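Local atomic coordinates of aldose 1-epimerase (PDB entry 1LUR), a protein that probably interconverts the alpha and beta anomers of aldose sugars such as galactose, as a member of the galactose mutarotase (GalM) family. Residues Leu107-Glu113 with Phe124-Ala128; Ala184-Met190 with Phe218-Leu224. All coordinates share one frame; numbering follows the deposited sequence.

In the fold
Both interactions lie on the same nine-stranded antiparallel sheet, at its two opposite edges. Interaction 1 joins the outermost strand 113-118, and the loop that leads into it, to strand 121-129. Interaction 2 joins strand 187-192 to the other outermost strand, 222-223. Their centres are about 34 Å apart, and their nearest atoms about 23 Å, so they do not touch. They sit on opposite sides of the chain's centre. Along the chain they come in series: interaction 1 is complete before interaction 2 begins. Together they pair the two outermost strands of the sheet with their neighbours, in the beta-rich fold of the galactose mutarotase family.

Interaction 1: residues Leu107-Glu113 with Phe124-Ala128; sequences LGYRKWE and FSVRA
Glu113 and Ser125 form an antiparallel hydrogen-bonded pair, and each satisfies the other's backbone. Glu113 N donates to Ser125 O at 2.8 Å. Ser125 N returns a bond of 2.9 Å to Glu113 O. That carbonyl also receives a CA-H...O contact from Phe124. The Ser125 hydroxyl turns to another partner, Asp142 on strand 138-147.

Before the strand starts, the loop uses side chains instead. The Trp112 ring lies against Val126, whose CG1 sits over the six-membered ring, 3.3 Å from its centroid. This is a close CH-pi contact. With chi1 at 72°, Val126 CG1 lies between the backbone N and the carbonyl carbon, and CG2 is left to meet Arg110. Phe124 CB packs against Trp112 CE3 at 3.7 Å. The indole nitrogen is satisfied within its own loop: Trp112 NE1 donates to Leu107 O at 3.0 Å, with the acceptor near the ring plane. Arg110 N reaches the same oxygen from the opposite face of the carbonyl, so two donors grip it.

The Arg110 guanidinium lies with one face over Val126 CG2. Arg110 NH1 makes a weak, bent bond of 2.7 Å to Arg127 O. The same NH1 has a long, weak ion pair with Asp132. Leu107 CD2 finishes the apolar patch, meeting Ala128 CB at 3.9 Å and Val126 CG1.

A loop leads into the edge strand here. Paired backbone bonds set the register at one end. At the other, an indole held through its N-H presents a face to the valine, while the arginine adds a weak bond to a strand carbonyl, which its positive charge would favour.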
# COMPACT_ATOMS: atom_id res chain seq x y z
N LEU A 107 3.28 12.23 -2.57
CA LEU A 107 3.62 11.52 -3.79
C LEU A 107 2.42 10.91 -4.51
O LEU A 107 2.39 10.86 -5.73
CB LEU A 107 4.66 10.42 -3.50
CG LEU A 107 5.94 10.86 -2.78
CD1 LEU A 107 6.90 9.68 -2.68
CD2 LEU A 107 6.60 12.02 -3.53
N GLY A 108 1.43 10.46 -3.75
CA GLY A 108 0.25 9.87 -4.36
C GLY A 108 -0.57 10.86 -5.17
O GLY A 108 -1.37 10.46 -6.02
N TYR A 109 -0.36 12.16 -4.92
CA TYR A 109 -1.10 13.19 -5.65
C TYR A 109 -0.27 13.93 -6.67
O TYR A 109 -0.65 15.01 -7.12
CB TYR A 109 -1.69 14.21 -4.67
CG TYR A 109 -2.76 13.64 -3.78
CD1 TYR A 109 -3.96 13.19 -4.32
CD2 TYR A 109 -2.56 13.51 -2.41
CE1 TYR A 109 -4.94 12.62 -3.51
CE2 TYR A 109 -3.53 12.94 -1.59
CZ TYR A 109 -4.72 12.50 -2.15
OH TYR A 109 -5.67 11.91 -1.36
N ARG A 110 0.87 13.36 -7.06
CA ARG A 110 1.71 14.02 -8.04
C ARG A 110 1.94 13.19 -9.30
O ARG A 110 1.80 11.97 -9.28
CB ARG A 110 3.04 14.39 -7.39
CG ARG A 110 2.86 15.34 -6.21
CD ARG A 110 4.18 15.72 -5.61
NE ARG A 110 5.04 16.33 -6.62
CZ ARG A 110 6.33 16.56 -6.45
NH1 ARG A 110 6.92 16.23 -5.30
NH2 ARG A 110 7.04 17.10 -7.43
N LYS A 111 2.26 13.88 -10.39
CA LYS A 111 2.50 13.23 -11.67
C LYS A 111 3.95 12.78 -11.75
O LYS A 111 4.87 13.60 -11.81
CB LYS A 111 2.18 14.20 -12.81
CG LYS A 111 0.82 14.88 -12.67
CD LYS A 111 0.48 15.73 -13.90
CE LYS A 111 0.12 14.85 -15.09
NZ LYS A 111 -1.09 14.02 -14.77
N TRP A 112 4.16 11.47 -11.74
CA TRP A 112 5.51 10.91 -11.82
C TRP A 112 5.97 10.80 -13.27
O TRP A 112 5.15 10.69 -14.18
CB TRP A 112 5.53 9.50 -11.22
CG TRP A 112 5.23 9.42 -9.76
CD1 TRP A 112 4.12 9.90 -9.12
CD2 TRP A 112 6.02 8.76 -8.77
NE1 TRP A 112 4.17 9.57 -7.78
CE2 TRP A 112 5.32 8.86 -7.55
CE3 TRP A 112 7.24 8.08 -8.80
CZ2 TRP A 112 5.82 8.31 -6.36
CZ3 TRP A 112 7.73 7.53 -7.62
CH2 TRP A 112 7.02 7.65 -6.42
N GLU A 113 7.28 10.83 -13.47
CA GLU A 113 7.86 10.73 -14.81
C GLU A 113 8.05 9.26 -15.16
O GLU A 113 8.30 8.44 -14.28
CB GLU A 113 9.24 11.41 -14.85
CG GLU A 113 9.21 12.92 -14.67
CD GLU A 113 8.75 13.64 -15.91
OE1 GLU A 113 9.45 13.55 -16.94
OE2 GLU A 113 7.68 14.28 -15.87
N PHE A 124 8.73 4.58 -12.64
CA PHE A 124 8.32 5.98 -12.49
C PHE A 124 9.30 6.66 -11.55
O PHE A 124 9.88 6.02 -10.67
CB PHE A 124 6.93 6.08 -11.86
CG PHE A 124 5.85 5.40 -12.63
CD1 PHE A 124 5.31 4.20 -12.18
CD2 PHE A 124 5.34 5.97 -13.80
CE1 PHE A 124 4.28 3.57 -12.88
CE2 PHE A 124 4.31 5.35 -14.50
CZ PHE A 124 3.78 4.15 -14.04
N SER A 125 9.49 7.96 -11.73
CA SER A 125 10.41 8.69 -10.88
C SER A 125 9.79 10.04 -10.54
O SER A 125 8.97 10.55 -11.30
CB SER A 125 11.76 8.89 -11.57
OG SER A 125 12.70 9.47 -10.67
N VAL A 126 10.16 10.59 -9.39
CA VAL A 126 9.63 11.88 -8.96
C VAL A 126 10.52 12.45 -7.86
O VAL A 126 11.17 11.70 -7.13
CB VAL A 126 8.19 11.75 -8.43
CG1 VAL A 126 8.18 11.04 -7.08
CG2 VAL A 126 7.54 13.13 -8.33
N ARG A 127 10.54 13.77 -7.75
CA ARG A 127 11.34 14.43 -6.73
C ARG A 127 10.42 15.17 -5.79
O ARG A 127 9.36 15.65 -6.19
CB ARG A 127 12.31 15.42 -7.37
CG ARG A 127 13.40 14.80 -8.21
CD ARG A 127 14.19 15.89 -8.94
NE ARG A 127 15.33 15.35 -9.65
CZ ARG A 127 16.45 14.93 -9.06
NH1 ARG A 127 16.58 15.01 -7.74
NH2 ARG A 127 17.44 14.44 -9.80
N ALA A 128 10.83 15.27 -4.53
CA ALA A 128 10.04 15.95 -3.53
C ALA A 128 10.95 16.54 -2.45
O ALA A 128 11.91 15.90 -2.02
CB ALA A 128 9.04 14.98 -2.90

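Interaction 2: residues Ala184-Met190 with Phe218-Leu224; sequences AEHFLEM and FRSGKQL
Phe218 O is gripped by two backbone donors, Met190 N across the contact and Gly221 N within its own type I turn. They come from opposite faces of the carbonyl plane. The bond from Met190 N to Phe218 O is 2.9 Å long; residue 190 is a selenomethionine. One oxygen thus closes the turn and ties it to strand 187-192.

Beyond the turn the chains run antiparallel. Leu188 N donates to Lys222 O at 2.7 Å, and Lys222 N answers to Leu188 O. Leu224 N then bonds to His186 O at 3.0 Å. CA-H...O contacts fill in between, as from Gly221 CA to Leu188 O.

Gln223 uses both its chain and its amide. Gln223 CG lies over one face of the Phe187 ring, 3.5 Å from its centroid. The amide plane is turned 24° from the ring. From there Gln223 NE2 donates to Glu185 O at 3.0 Å, on a lone pair and in the carbonyl plane. A weak bond runs from the same NE2 to Glu185 OE1.

On the face of Leu188 and Lys222, the Phe218 ring lies between two side chains. Leu188 CD2 sits over the centre of the Phe218 ring, 4.0 Å above its plane, and Lys222 NZ lies above the opposite face. With CG anti to its own backbone N (chi1 -174°), Leu188 brings CD2 both over the ring and to Leu224 CD2 at 3.7 Å.

This short edge strand is therefore held by its backbone along the middle, by a shared carbonyl at the turn, and at the far end by Leu224 N and the Gln223 amide. The backbone fixes the pairing, while the amide spends its N-H groups on Glu185.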
# COMPACT_ATOMS: atom_id res chain seq x y z
N ALA A 184 -15.76 -9.97 3.25
CA ALA A 184 -15.99 -10.62 4.53
C ALA A 184 -15.72 -12.12 4.44
O ALA A 184 -15.21 -12.73 5.39
CB ALA A 184 -17.42 -10.38 4.99
N GLU A 185 -16.06 -12.72 3.30
CA GLU A 185 -15.86 -14.15 3.10
C GLU A 185 -14.43 -14.54 2.72
O GLU A 185 -14.06 -15.71 2.83
CB GLU A 185 -16.85 -14.67 2.06
CG GLU A 185 -18.31 -14.53 2.48
CD GLU A 185 -18.65 -15.38 3.69
OE1 GLU A 185 -18.62 -16.63 3.57
OE2 GLU A 185 -18.94 -14.81 4.76
N HIS A 186 -13.64 -13.58 2.27
CA HIS A 186 -12.26 -13.87 1.88
C HIS A 186 -11.49 -14.42 3.07
O HIS A 186 -11.76 -14.05 4.22
CB HIS A 186 -11.56 -12.61 1.38
CG HIS A 186 -11.90 -12.24 -0.02
ND1 HIS A 186 -13.19 -11.93 -0.42
CD2 HIS A 186 -11.12 -12.09 -1.12
CE1 HIS A 186 -13.18 -11.61 -1.70
NE2 HIS A 186 -11.95 -11.70 -2.15
N PHE A 187 -10.53 -15.29 2.80
CA PHE A 187 -9.72 -15.87 3.86
C PHE A 187 -8.40 -15.13 3.90
O PHE A 187 -7.89 -14.71 2.86
CB PHE A 187 -9.45 -17.35 3.60
CG PHE A 187 -10.59 -18.26 3.95
CD1 PHE A 187 -11.76 -18.26 3.19
CD2 PHE A 187 -10.49 -19.13 5.03
CE1 PHE A 187 -12.81 -19.12 3.51
CE2 PHE A 187 -11.54 -19.99 5.35
CZ PHE A 187 -12.70 -19.98 4.59
N LEU A 188 -7.86 -14.96 5.10
CA LEU A 188 -6.59 -14.26 5.25
C LEU A 188 -5.74 -14.96 6.28
O LEU A 188 -6.22 -15.36 7.34
CB LEU A 188 -6.84 -12.81 5.68
CG LEU A 188 -5.63 -11.87 5.76
CD1 LEU A 188 -4.97 -11.73 4.39
CD2 LEU A 188 -6.09 -10.51 6.27
N GLU A 189 -4.46 -15.13 5.96
CA GLU A 189 -3.52 -15.78 6.85
C GLU A 189 -2.24 -14.96 6.87
O GLU A 189 -1.66 -14.68 5.82
CB GLU A 189 -3.23 -17.21 6.38
CG GLU A 189 -2.21 -17.95 7.23
CD GLU A 189 -2.37 -19.45 7.15
OE1 GLU A 189 -3.40 -19.97 7.65
OE2 GLU A 189 -1.48 -20.12 6.60
N MSE A 190 -1.80 -14.57 8.07
CA MSE A 190 -0.59 -13.78 8.21
C MSE A 190 0.35 -14.24 9.30
O MSE A 190 -0.07 -14.69 10.36
CB MSE A 190 -0.96 -12.32 8.50
CG MSE A 190 -0.84 -11.38 7.33
SE MSE A 190 -0.63 -9.56 7.99
CE MSE A 190 1.30 -9.51 8.12
N PHE A 218 -4.50 -13.74 12.58
CA PHE A 218 -4.77 -14.37 11.29
C PHE A 218 -3.74 -15.46 11.06
O PHE A 218 -3.60 -15.96 9.94
CB PHE A 218 -4.64 -13.34 10.16
CG PHE A 218 -5.71 -12.27 10.16
CD1 PHE A 218 -6.99 -12.55 9.71
CD2 PHE A 218 -5.42 -10.99 10.62
CE1 PHE A 218 -7.98 -11.56 9.70
CE2 PHE A 218 -6.40 -9.99 10.62
CZ PHE A 218 -7.68 -10.28 10.16
N ARG A 219 -3.03 -15.83 12.12
CA ARG A 219 -2.01 -16.86 12.03
C ARG A 219 -2.54 -18.23 11.62
O ARG A 219 -1.79 -19.07 11.13
CB ARG A 219 -1.26 -16.97 13.37
CG ARG A 219 -0.37 -15.77 13.66
CD ARG A 219 0.30 -15.85 15.03
NE ARG A 219 -0.65 -15.61 16.12
CZ ARG A 219 -0.31 -15.55 17.40
NH1 ARG A 219 0.95 -15.71 17.77
NH2 ARG A 219 -1.24 -15.32 18.32
N SER A 220 -3.84 -18.45 11.79
CA SER A 220 -4.46 -19.72 11.43
C SER A 220 -5.30 -19.62 10.16
O SER A 220 -5.93 -20.60 9.75
CB SER A 220 -5.34 -20.22 12.58
OG SER A 220 -6.37 -19.29 12.87
N GLY A 221 -5.31 -18.45 9.55
CA GLY A 221 -6.08 -18.26 8.34
C GLY A 221 -7.57 -18.35 8.58
O GLY A 221 -8.10 -19.43 8.82
N LYS A 222 -8.26 -17.21 8.51
CA LYS A 222 -9.70 -17.18 8.72
C LYS A 222 -10.33 -16.16 7.78
O LYS A 222 -9.64 -15.46 7.05
CB LYS A 222 -10.01 -16.79 10.17
CG LYS A 222 -9.56 -15.38 10.56
CD LYS A 222 -10.36 -14.87 11.75
CE LYS A 222 -9.93 -13.48 12.18
NZ LYS A 222 -8.57 -13.47 12.79
N GLN A 223 -11.66 -16.09 7.80
CA GLN A 223 -12.36 -15.14 6.94
C GLN A 223 -12.39 -13.78 7.63
O GLN A 223 -12.50 -13.70 8.85
CB GLN A 223 -13.78 -15.63 6.67
CG GLN A 223 -13.85 -16.85 5.76
CD GLN A 223 -15.25 -17.42 5.69
OE1 GLN A 223 -15.78 -17.90 6.69
NE2 GLN A 223 -15.85 -17.37 4.51
N LEU A 224 -12.29 -12.73 6.83
CA LEU A 224 -12.31 -11.37 7.36
C LEU A 224 -13.54 -11.04 8.19
O LEU A 224 -13.45 -10.30 9.16
CB LEU A 224 -12.17 -10.36 6.22
CG LEU A 224 -10.80 -10.39 5.53
CD1 LEU A 224 -10.80 -9.42 4.36
CD2 LEU A 224 -9.71 -10.04 6.53